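DegT/DnrJ/EryC1/StrS aminotransferase (Brucella abortus 2308, PDB 4QGR) probably transfers amino groups as a pyridoxal-phosphate-dependent transaminase, working as a dimer with cofactor sites at the subunit interface. Local coordinates at residues Gly56-Ile61 with Phe211-Glu216; Gly66-Gln71 with Ile241-Asp246. One frame throughout, in Å; residues are numbered along the deposited sequence.

Contact 1 (Gly56-Ile61 with Phe211-Glu216); sequences GVEHVI and FTNDAE
His59 and Thr212 form an antiparallel hydrogen-bonded pair, with His59 N to Thr212 O at 3.0 Å and Thr212 N to His59 O at 3.1 Å, and Val60 and Phe211 follow as a non-hydrogen-bonded pair. Where the pairing ends, a side chain takes over: Asn213 OD1 accepts from Glu58 N at 2.9 Å, its C=O pointing almost straight at the donor (C=O...N 169°). One water links Gly56 O with Asn213 ND2, so both ends of that amide are used. With CG anti to the carbonyl carbon (chi1 -54°), the His59 ring is brought against Thr212 O, which sits at its edge, and His59 NE2 lies 3.4 Å from Ala215 CA. A second water joins His59 NE2, Glu58 OE1 and Asn213 O. On the other face of the sheet Val60 lies alongside Phe211, Val60 CG2 at the ring edge, 3.9 Å from Phe211 CD1; from the loop before the strand Val57 CG2 packs on Phe211 CB. Thr212 OG1 closes an ST turn with Asp214 N and also bonds to His189 O. Strand 59-63 is an outermost strand of the large mixed sheet within this chain; helix 42-55 packs against Val60 and Phe211, and helix 215-224 against His59 and Thr212.

Contact 2 (Gly66-Gln71 with Ile241-Asp246); sequences GTDALQ and INSRLD. With PLP (pyridoxal-5'-phosphate), chain E; PLP (pyridoxal-5'-phosphate), chain G; ACT (acetate ion), chain D.
Asp68 OD2 receives two polar partners: Ser243 OG, which donates at 2.6 Å, and a water at 2.9 Å. The serine hydroxyl comes to the anti lone pair, on the side away from OD1. Ser243 OG is anti to its own backbone N (chi1 -173°), which carries it out toward the carboxylate, and it has a second bond, to Ala64 N, just ahead of the 66-71 segment. The hydroxyl therefore ties the 241-246 loop to both the connection and the first turn of helix 68-76. The water lies 2.8 Å from Asn242 O, giving the carboxylate a further link to the same loop. The rest is loose van der Waals contact of Ile241 with two polar side chains: Ile241 CD1 lies 4.2 Å from Asp68 CG, and the Ile241 side chain passes at a slant to that of Gln71, with Ile241 CG2 4.1 Å from Gln71 NE2.

These two segments serve different cofactors, as expected for the dimeric fold of PLP-dependent aminotransferases, where each site draws on both subunits. At the N-terminal end of helix 68-76, Gly66 N donates to phosphate O1P of one PLP at 2.8 Å (N-H...O 160°), and Thr67 OG1 holds O2P at 2.7 Å; the bond from Thr67 N is weak. The helix end would probably favour the phosphate charge. Ser194, Gln173 and Lys199 of this chain and Asn242 of the second subunit also bind this PLP. In return, Asn242 ND2 reaches O2P of the other PLP at 2.8 Å, the one held by Lys199 of the second subunit. Arg244 grips an acetate, probably from the crystallisation liquor, through NH1 and NH2 at its guanidinium edge, and NH2 also forms a salt bridge with Asp206 of the second subunit.

How the contacts relate
Contact 1 is partly buried toward the surface and joins strands at one end of the large mixed sheet, whereas contact 2 is buried and lies at the cofactor sites of the dimer. Their centres are 16 Å apart, and their nearest atoms, about 6 Å apart, do not touch. The chain links them nonetheless: strand 59-63 of contact 1 leads into helix 68-76 of contact 2, and their segments alternate along the sequence. Backbone pairing, an asparagine side chain that extends it, bridging waters and apolar packing make up contact 1, and the second subunit does not touch it; contact 2 has no backbone pairing between its segments and rests on a carboxylate-hydroxyl bond, with phosphates and the second subunit close by.

Contact 1 (Gly56-Ile61 with Phe211-Glu216)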
ATOM      1  N   GLY A  56       2.470  16.870  18.901  1.00 16.47           N
ATOM      2  CA  GLY A  56       2.993  18.232  18.702  1.00 17.58           C
ATOM      3  C   GLY A  56       3.626  18.512  17.370  1.00 18.59           C
ATOM      4  O   GLY A  56       4.617  19.242  17.284  1.00 19.39           O
ATOM      5  N   VAL A  57       3.081  17.961  16.299  1.00 18.66           N
ATOM      6  CA  VAL A  57       3.624  18.237  14.965  1.00 19.76           C
ATOM      7  C   VAL A  57       2.515  18.891  14.163  1.00 20.80           C
ATOM      8  O   VAL A  57       1.329  18.567  14.352  1.00 22.03           O
ATOM      9  CB  VAL A  57       4.118  16.971  14.242  1.00 19.89           C
ATOM     10  CG1 VAL A  57       5.157  16.237  15.077  1.00 20.71           C
ATOM     11  CG2 VAL A  57       2.972  16.057  13.917  1.00 19.83           C
ATOM     12  N   GLU A  58       2.888  19.796  13.282  1.00 20.53           N
ATOM     13  CA  GLU A  58       1.899  20.623  12.568  1.00 21.76           C
ATOM     14  C   GLU A  58       1.170  19.851  11.490  1.00 19.72           C
ATOM     15  O   GLU A  58       0.005  20.150  11.193  1.00 21.05           O
ATOM     16  CB  GLU A  58       2.576  21.815  11.912  1.00 25.62           C
ATOM     17  CG  GLU A  58       3.217  22.768  12.901  1.00 29.81           C
ATOM     18  CD  GLU A  58       3.838  23.985  12.223  1.00 35.38           C
ATOM     19  OE1 GLU A  58       3.234  24.536  11.271  1.00 35.14           O
ATOM     20  OE2 GLU A  58       4.944  24.372  12.654  1.00 39.76           O
ATOM     21  N   HIS A  59       1.849  18.901  10.875  1.00 17.22           N
ATOM     22  CA  HIS A  59       1.280  18.151   9.743  1.00 16.77           C
ATOM     23  C   HIS A  59       1.360  16.672   9.972  1.00 15.45           C
ATOM     24  O   HIS A  59       2.454  16.147  10.184  1.00 15.95           O
ATOM     25  CB  HIS A  59       1.992  18.492   8.414  1.00 17.26           C
ATOM     26  CG  HIS A  59       2.015  19.967   8.118  1.00 18.00           C
ATOM     27  ND1 HIS A  59       0.943  20.631   7.563  1.00 19.45           N
ATOM     28  CD2 HIS A  59       2.961  20.905   8.352  1.00 18.74           C
ATOM     29  CE1 HIS A  59       1.217  21.928   7.482  1.00 20.47           C
ATOM     30  NE2 HIS A  59       2.445  22.117   7.940  1.00 20.45           N
ATOM     31  N   VAL A  60       0.221  15.985   9.839  1.00 14.38           N
ATOM     32  CA  VAL A  60       0.175  14.513   9.863  1.00 13.68           C
ATOM     33  C   VAL A  60      -0.411  14.080   8.543  1.00 13.65           C
ATOM     34  O   VAL A  60      -1.504  14.559   8.140  1.00 14.14           O
ATOM     35  CB  VAL A  60      -0.700  13.960  10.984  1.00 13.56           C
ATOM     36  CG1 VAL A  60      -0.820  12.417  10.862  1.00 12.97           C
ATOM     37  CG2 VAL A  60      -0.158  14.413  12.352  1.00 13.95           C
ATOM     38  N   ILE A  61       0.332  13.227   7.847  1.00 13.25           N
ATOM     39  CA  ILE A  61      -0.070  12.760   6.518  1.00 12.99           C
ATOM     40  C   ILE A  61      -0.290  11.246   6.627  1.00 12.49           C
ATOM     41  O   ILE A  61       0.659  10.445   6.556  1.00 11.53           O
ATOM     42  CB  ILE A  61       0.995  13.076   5.468  1.00 13.05           C
ATOM     43  CG1 ILE A  61       1.351  14.568   5.441  1.00 14.19           C
ATOM     44  CG2 ILE A  61       0.509  12.615   4.094  1.00 13.24           C
ATOM     45  CD1 ILE A  61       2.558  14.893   6.292  1.00 14.19           C
ATOM     46  N   PHE A 211       4.913  12.496   9.453  1.00 12.13           N
ATOM     47  CA  PHE A 211       4.835  13.643  10.340  1.00 12.96           C
ATOM     48  C   PHE A 211       5.876  14.690   9.946  1.00 12.96           C
ATOM     49  O   PHE A 211       7.032  14.358   9.664  1.00 13.18           O
ATOM     50  CB  PHE A 211       5.094  13.204  11.779  1.00 12.95           C
ATOM     51  CG  PHE A 211       4.328  11.979  12.195  1.00 12.99           C
ATOM     52  CD1 PHE A 211       2.949  12.042  12.356  1.00 13.39           C
ATOM     53  CD2 PHE A 211       4.962  10.784  12.431  1.00 13.19           C
ATOM     54  CE1 PHE A 211       2.214  10.945  12.759  1.00 13.74           C
ATOM     55  CE2 PHE A 211       4.223   9.662  12.792  1.00 12.71           C
ATOM     56  CZ  PHE A 211       2.859   9.739  12.980  1.00 13.39           C
ATOM     57  N   THR A 212       5.492  15.969   9.918  1.00 13.50           N
ATOM     58  CA  THR A 212       6.483  16.997   9.694  1.00 13.76           C
ATOM     59  C   THR A 212       5.922  18.359  10.078  1.00 14.98           C
ATOM     60  O   THR A 212       4.712  18.574  10.079  1.00 14.03           O
ATOM     61  CB  THR A 212       6.968  17.035   8.234  1.00 14.01           C
ATOM     62  OG1 THR A 212       8.092  17.920   8.122  1.00 14.60           O
ATOM     63  CG2 THR A 212       5.864  17.431   7.260  1.00 13.89           C
ATOM     64  N   ASN A 213       6.843  19.251  10.448  1.00 16.42           N
ATOM     65  CA  ASN A 213       6.503  20.665  10.603  1.00 18.98           C
ATOM     66  C   ASN A 213       6.697  21.526   9.376  1.00 19.48           C
ATOM     67  O   ASN A 213       6.373  22.714   9.394  1.00 20.98           O
ATOM     68  CB  ASN A 213       7.299  21.259  11.751  1.00 21.16           C
ATOM     69  CG  ASN A 213       6.851  20.734  13.085  1.00 22.97           C
ATOM     70  OD1 ASN A 213       5.686  20.477  13.300  1.00 22.42           O
ATOM     71  ND2 ASN A 213       7.798  20.586  14.007  1.00 25.37           N
ATOM     72  N   ASP A 214       7.212  20.937   8.316  1.00 19.61           N
ATOM     73  CA  ASP A 214       7.470  21.651   7.057  1.00 20.06           C
ATOM     74  C   ASP A 214       6.239  21.569   6.144  1.00 19.55           C
ATOM     75  O   ASP A 214       5.933  20.507   5.577  1.00 18.47           O
ATOM     76  CB  ASP A 214       8.699  21.034   6.422  1.00 20.42           C
ATOM     77  CG  ASP A 214       9.064  21.629   5.047  1.00 23.11           C
ATOM     78  OD1 ASP A 214       8.253  22.254   4.363  1.00 23.66           O
ATOM     79  OD2 ASP A 214      10.210  21.402   4.642  1.00 28.31           O
ATOM     80  N   ALA A 215       5.550  22.697   5.958  1.00 20.35           N
ATOM     81  CA  ALA A 215       4.329  22.705   5.120  1.00 20.98           C
ATOM     82  C   ALA A 215       4.579  22.290   3.659  1.00 21.75           C
ATOM     83  O   ALA A 215       3.750  21.620   3.048  1.00 20.93           O
ATOM     84  CB  ALA A 215       3.642  24.073   5.162  1.00 22.54           C
ATOM     85  N   GLU A 216       5.705  22.711   3.094  1.00 22.16           N
ATOM     86  CA  GLU A 216       6.012  22.379   1.726  1.00 25.14           C
ATOM     87  C   GLU A 216       6.237  20.869   1.605  1.00 22.12           C
ATOM     88  O   GLU A 216       5.724  20.246   0.701  1.00 22.29           O
ATOM     89  CB  GLU A 216       7.244  23.134   1.244  1.00 29.68           C
ATOM     90  CG  GLU A 216       7.483  22.988  -0.252  1.00 35.32           C
ATOM     91  CD  GLU A 216       8.463  24.030  -0.796  1.00 40.83           C
ATOM     92  OE1 GLU A 216       8.183  25.253  -0.705  1.00 49.25           O
ATOM     93  OE2 GLU A 216       9.512  23.614  -1.331  1.00 46.40           O
TER
HETATM   94  O   HOH W   1       7.349  19.426  16.662  1.00 26.48           O
HETATM   95  O   HOH W   2       3.866  24.423   8.730  1.00 30.24           O

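Contact 2 (Gly66-Gln71 with Ile241-Asp246)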
ATOM      1  N   GLY A  66       3.580   1.593   7.085  1.00 10.51           N
ATOM      2  CA  GLY A  66       4.824   2.201   7.590  1.00 10.91           C
ATOM      3  C   GLY A  66       6.013   2.044   6.685  1.00 11.29           C
ATOM      4  O   GLY A  66       7.062   2.666   6.924  1.00 13.09           O
ATOM      5  N   THR A  67       5.893   1.197   5.671  1.00 10.90           N
ATOM      6  CA  THR A  67       6.962   1.013   4.684  1.00 10.67           C
ATOM      7  C   THR A  67       6.835   2.145   3.661  1.00 11.15           C
ATOM      8  O   THR A  67       7.808   2.906   3.394  1.00 10.92           O
ATOM      9  CB  THR A  67       6.845  -0.370   4.002  1.00 10.93           C
ATOM     10  OG1 THR A  67       6.945  -1.394   4.996  1.00 10.34           O
ATOM     11  CG2 THR A  67       7.937  -0.533   2.964  1.00 10.83           C
ATOM     12  N   ASP A  68       5.624   2.303   3.127  1.00 10.89           N
ATOM     13  CA  ASP A  68       5.300   3.467   2.302  1.00 11.51           C
ATOM     14  C   ASP A  68       5.732   4.781   2.958  1.00 11.30           C
ATOM     15  O   ASP A  68       6.187   5.734   2.265  1.00 11.25           O
ATOM     16  CB  ASP A  68       3.782   3.574   2.019  1.00 12.00           C
ATOM     17  CG  ASP A  68       3.193   2.442   1.156  1.00 13.98           C
ATOM     18  OD1 ASP A  68       3.844   1.393   0.811  1.00 15.91           O
ATOM     19  OD2 ASP A  68       1.978   2.552   0.889  1.00 14.85           O
ATOM     20  N   ALA A  69       5.522   4.882   4.266  1.00 10.90           N
ATOM     21  CA  ALA A  69       5.806   6.065   5.039  1.00 11.07           C
ATOM     22  C   ALA A  69       7.255   6.466   5.057  1.00 11.32           C
ATOM     23  O   ALA A  69       7.545   7.653   5.168  1.00 11.47           O
ATOM     24  CB  ALA A  69       5.290   5.932   6.458  1.00 11.26           C
ATOM     25  N   LEU A  70       8.134   5.495   4.894  1.00 10.91           N
ATOM     26  CA  LEU A  70       9.583   5.735   4.759  1.00 11.35           C
ATOM     27  C   LEU A  70       9.991   5.997   3.310  1.00 11.74           C
ATOM     28  O   LEU A  70      10.896   6.803   3.059  1.00 12.03           O
ATOM     29  CB  LEU A  70      10.351   4.513   5.276  1.00 11.51           C
ATOM     30  CG  LEU A  70      10.160   4.164   6.763  1.00 11.59           C
ATOM     31  CD1 LEU A  70      10.648   2.770   7.071  1.00 12.62           C
ATOM     32  CD2 LEU A  70      10.958   5.163   7.591  1.00 11.87           C
ATOM     33  N   GLN A  71       9.335   5.315   2.366  1.00 11.51           N
ATOM     34  CA  GLN A  71       9.627   5.481   0.956  1.00 12.36           C
ATOM     35  C   GLN A  71       9.273   6.889   0.472  1.00 12.27           C
ATOM     36  O   GLN A  71      10.038   7.511  -0.261  1.00 12.12           O
ATOM     37  CB  GLN A  71       8.844   4.465   0.132  1.00 13.64           C
ATOM     38  CG  GLN A  71       9.018   4.554  -1.388  1.00 15.61           C
ATOM     39  CD  GLN A  71       8.183   3.483  -2.102  1.00 17.38           C
ATOM     40  OE1 GLN A  71       7.627   2.592  -1.451  1.00 20.71           O
ATOM     41  NE2 GLN A  71       7.982   3.635  -3.397  1.00 18.79           N
ATOM     42  N   ILE A 241       2.653   7.145  -5.835  1.00 15.69           N
ATOM     43  CA  ILE A 241       2.128   5.824  -5.533  1.00 15.09           C
ATOM     44  C   ILE A 241       0.660   5.946  -5.093  1.00 14.93           C
ATOM     45  O   ILE A 241       0.082   7.052  -5.122  1.00 14.55           O
ATOM     46  CB  ILE A 241       2.986   5.127  -4.473  1.00 14.69           C
ATOM     47  CG1 ILE A 241       3.033   5.943  -3.169  1.00 14.46           C
ATOM     48  CG2 ILE A 241       4.410   4.872  -4.969  1.00 14.90           C
ATOM     49  CD1 ILE A 241       3.678   5.164  -2.038  1.00 13.92           C
ATOM     50  N   ASN A 242       0.059   4.823  -4.702  1.00 13.91           N
ATOM     51  CA  ASN A 242      -1.241   4.872  -4.060  1.00 14.17           C
ATOM     52  C   ASN A 242      -1.038   4.481  -2.620  1.00 13.33           C
ATOM     53  O   ASN A 242      -0.884   3.300  -2.345  1.00 12.12           O
ATOM     54  CB  ASN A 242      -2.213   3.875  -4.698  1.00 14.76           C
ATOM     55  CG  ASN A 242      -3.576   3.855  -4.009  1.00 15.02           C
ATOM     56  OD1 ASN A 242      -3.823   4.559  -3.038  1.00 15.25           O
ATOM     57  ND2 ASN A 242      -4.461   3.022  -4.511  1.00 16.04           N
ATOM     58  N   SER A 243      -1.099   5.443  -1.705  1.00 12.70           N
ATOM     59  CA  SER A 243      -0.846   5.121  -0.295  1.00 11.68           C
ATOM     60  C   SER A 243      -1.720   5.913   0.656  1.00 12.13           C
ATOM     61  O   SER A 243      -1.300   6.942   1.183  1.00 11.61           O
ATOM     62  CB  SER A 243       0.621   5.318   0.042  1.00 11.40           C
ATOM     63  OG  SER A 243       0.905   4.871   1.336  1.00 11.20           O
ATOM     64  N   ARG A 244      -2.937   5.408   0.876  1.00 12.24           N
ATOM     65  CA  ARG A 244      -3.955   6.065   1.701  1.00 12.73           C
ATOM     66  C   ARG A 244      -4.278   5.209   2.911  1.00 12.19           C
ATOM     67  O   ARG A 244      -4.293   3.971   2.845  1.00 11.22           O
ATOM     68  CB  ARG A 244      -5.222   6.314   0.878  1.00 14.02           C
ATOM     69  CG  ARG A 244      -5.005   7.278  -0.283  1.00 15.00           C
ATOM     70  CD  ARG A 244      -6.250   7.467  -1.148  1.00 16.48           C
ATOM     71  NE  ARG A 244      -6.552   6.291  -1.947  1.00 17.76           N
ATOM     72  CZ  ARG A 244      -6.963   6.301  -3.210  1.00 19.21           C
ATOM     73  NH1 ARG A 244      -7.123   7.446  -3.874  1.00 20.65           N
ATOM     74  NH2 ARG A 244      -7.266   5.167  -3.789  1.00 19.39           N
ATOM     75  N   LEU A 245      -4.548   5.883   4.032  1.00 11.90           N
ATOM     76  CA  LEU A 245      -5.186   5.217   5.183  1.00 11.85           C
ATOM     77  C   LEU A 245      -6.686   5.128   4.957  1.00 12.04           C
ATOM     78  O   LEU A 245      -7.348   6.172   4.730  1.00 12.53           O
ATOM     79  CB  LEU A 245      -4.923   6.010   6.440  1.00 11.84           C
ATOM     80  CG  LEU A 245      -5.460   5.482   7.781  1.00 11.69           C
ATOM     81  CD1 LEU A 245      -4.712   4.258   8.151  1.00 11.44           C
ATOM     82  CD2 LEU A 245      -5.311   6.539   8.881  1.00 12.00           C
ATOM     83  N   ASP A 246      -7.231   3.908   5.022  1.00 11.67           N
ATOM     84  CA  ASP A 246      -8.663   3.714   4.755  1.00 12.07           C
ATOM     85  C   ASP A 246      -9.477   4.457   5.841  1.00 12.41           C
ATOM     86  O   ASP A 246      -9.085   4.478   7.017  1.00 12.51           O
ATOM     87  CB  ASP A 246      -9.087   2.249   4.843  1.00 11.52           C
ATOM     88  CG  ASP A 246      -8.493   1.352   3.797  1.00 11.80           C
ATOM     89  OD1 ASP A 246      -8.048   1.802   2.677  1.00 11.33           O
ATOM     90  OD2 ASP A 246      -8.497   0.102   4.108  1.00 12.03           O
TER
HETATM   91  N1  PLP E 403       9.994   0.190  10.414  1.00 12.49           N
HETATM   92  C2  PLP E 403      10.073  -0.543  11.540  1.00 13.44           C
HETATM   93  C2A PLP E 403      11.126  -0.276  12.588  1.00 13.83           C
HETATM   94  C3  PLP E 403       9.030  -1.578  11.779  1.00 14.24           C
HETATM   95  O3  PLP E 403       9.070  -2.268  12.913  1.00 13.36           O
HETATM   96  C4  PLP E 403       8.047  -1.850  10.697  1.00 15.06           C
HETATM   97  C4A PLP E 403       6.893  -2.776  10.737  1.00 20.41           C
HETATM   98  O4A PLP E 403       6.222  -2.937  11.736  1.00 26.40           O
HETATM   99  C5  PLP E 403       8.094  -0.980   9.515  1.00 14.25           C
HETATM  100  C6  PLP E 403       9.083   0.005   9.444  1.00 12.83           C
HETATM  101  C5A PLP E 403       7.114  -1.168   8.378  1.00 12.98           C
HETATM  102  O4P PLP E 403       5.769  -0.847   8.761  1.00 13.74           O
HETATM  103  P   PLP E 403       4.526  -1.615   8.091  1.00 13.40           P
HETATM  104  O1P PLP E 403       3.274  -0.810   8.431  1.00 12.60           O
HETATM  105  O2P PLP E 403       4.810  -1.771   6.619  1.00 12.87           O
HETATM  106  O3P PLP E 403       4.548  -2.950   8.854  1.00 13.95           O
HETATM  107  N1  PLP G 402      -5.426   0.816 -13.720  1.00 20.98           N
HETATM  108  C2  PLP G 402      -6.598   1.393 -14.083  1.00 21.96           C
HETATM  109  C2A PLP G 402      -7.098   1.272 -15.505  1.00 25.42           C
HETATM  110  C3  PLP G 402      -7.421   2.099 -13.071  1.00 21.89           C
HETATM  111  O3  PLP G 402      -8.608   2.648 -13.391  1.00 23.78           O
HETATM  112  C4  PLP G 402      -6.895   2.219 -11.691  1.00 23.39           C
HETATM  113  C4A PLP G 402      -7.638   2.852 -10.596  1.00 26.54           C
HETATM  114  O4A PLP G 402      -8.808   3.070 -10.741  1.00 37.29           O
HETATM  115  C5  PLP G 402      -5.621   1.558 -11.408  1.00 20.70           C
HETATM  116  C6  PLP G 402      -4.944   0.906 -12.459  1.00 20.24           C
HETATM  117  C5A PLP G 402      -5.047   1.675  -9.996  1.00 20.19           C
HETATM  118  O4P PLP G 402      -5.852   0.955  -9.054  1.00 18.65           O
HETATM  119  P   PLP G 402      -5.919   1.456  -7.542  1.00 17.73           P
HETATM  120  O1P PLP G 402      -6.502   0.266  -6.803  1.00 16.47           O
HETATM  121  O2P PLP G 402      -4.539   1.900  -7.054  1.00 17.19           O
HETATM  122  O3P PLP G 402      -6.898   2.643  -7.629  1.00 17.95           O
HETATM  123  C   ACT D 402      -7.921   5.817  -7.235  1.00 37.87           C
HETATM  124  O   ACT D 402      -7.880   6.976  -6.732  1.00 38.92           O
HETATM  125  OXT ACT D 402      -7.217   4.890  -6.812  1.00 28.90           O
HETATM  126  CH3 ACT D 402      -8.854   5.525  -8.380  1.00 35.88           C
HETATM  127  O   HOH W   3       1.352   1.747  -1.816  1.00 26.05           O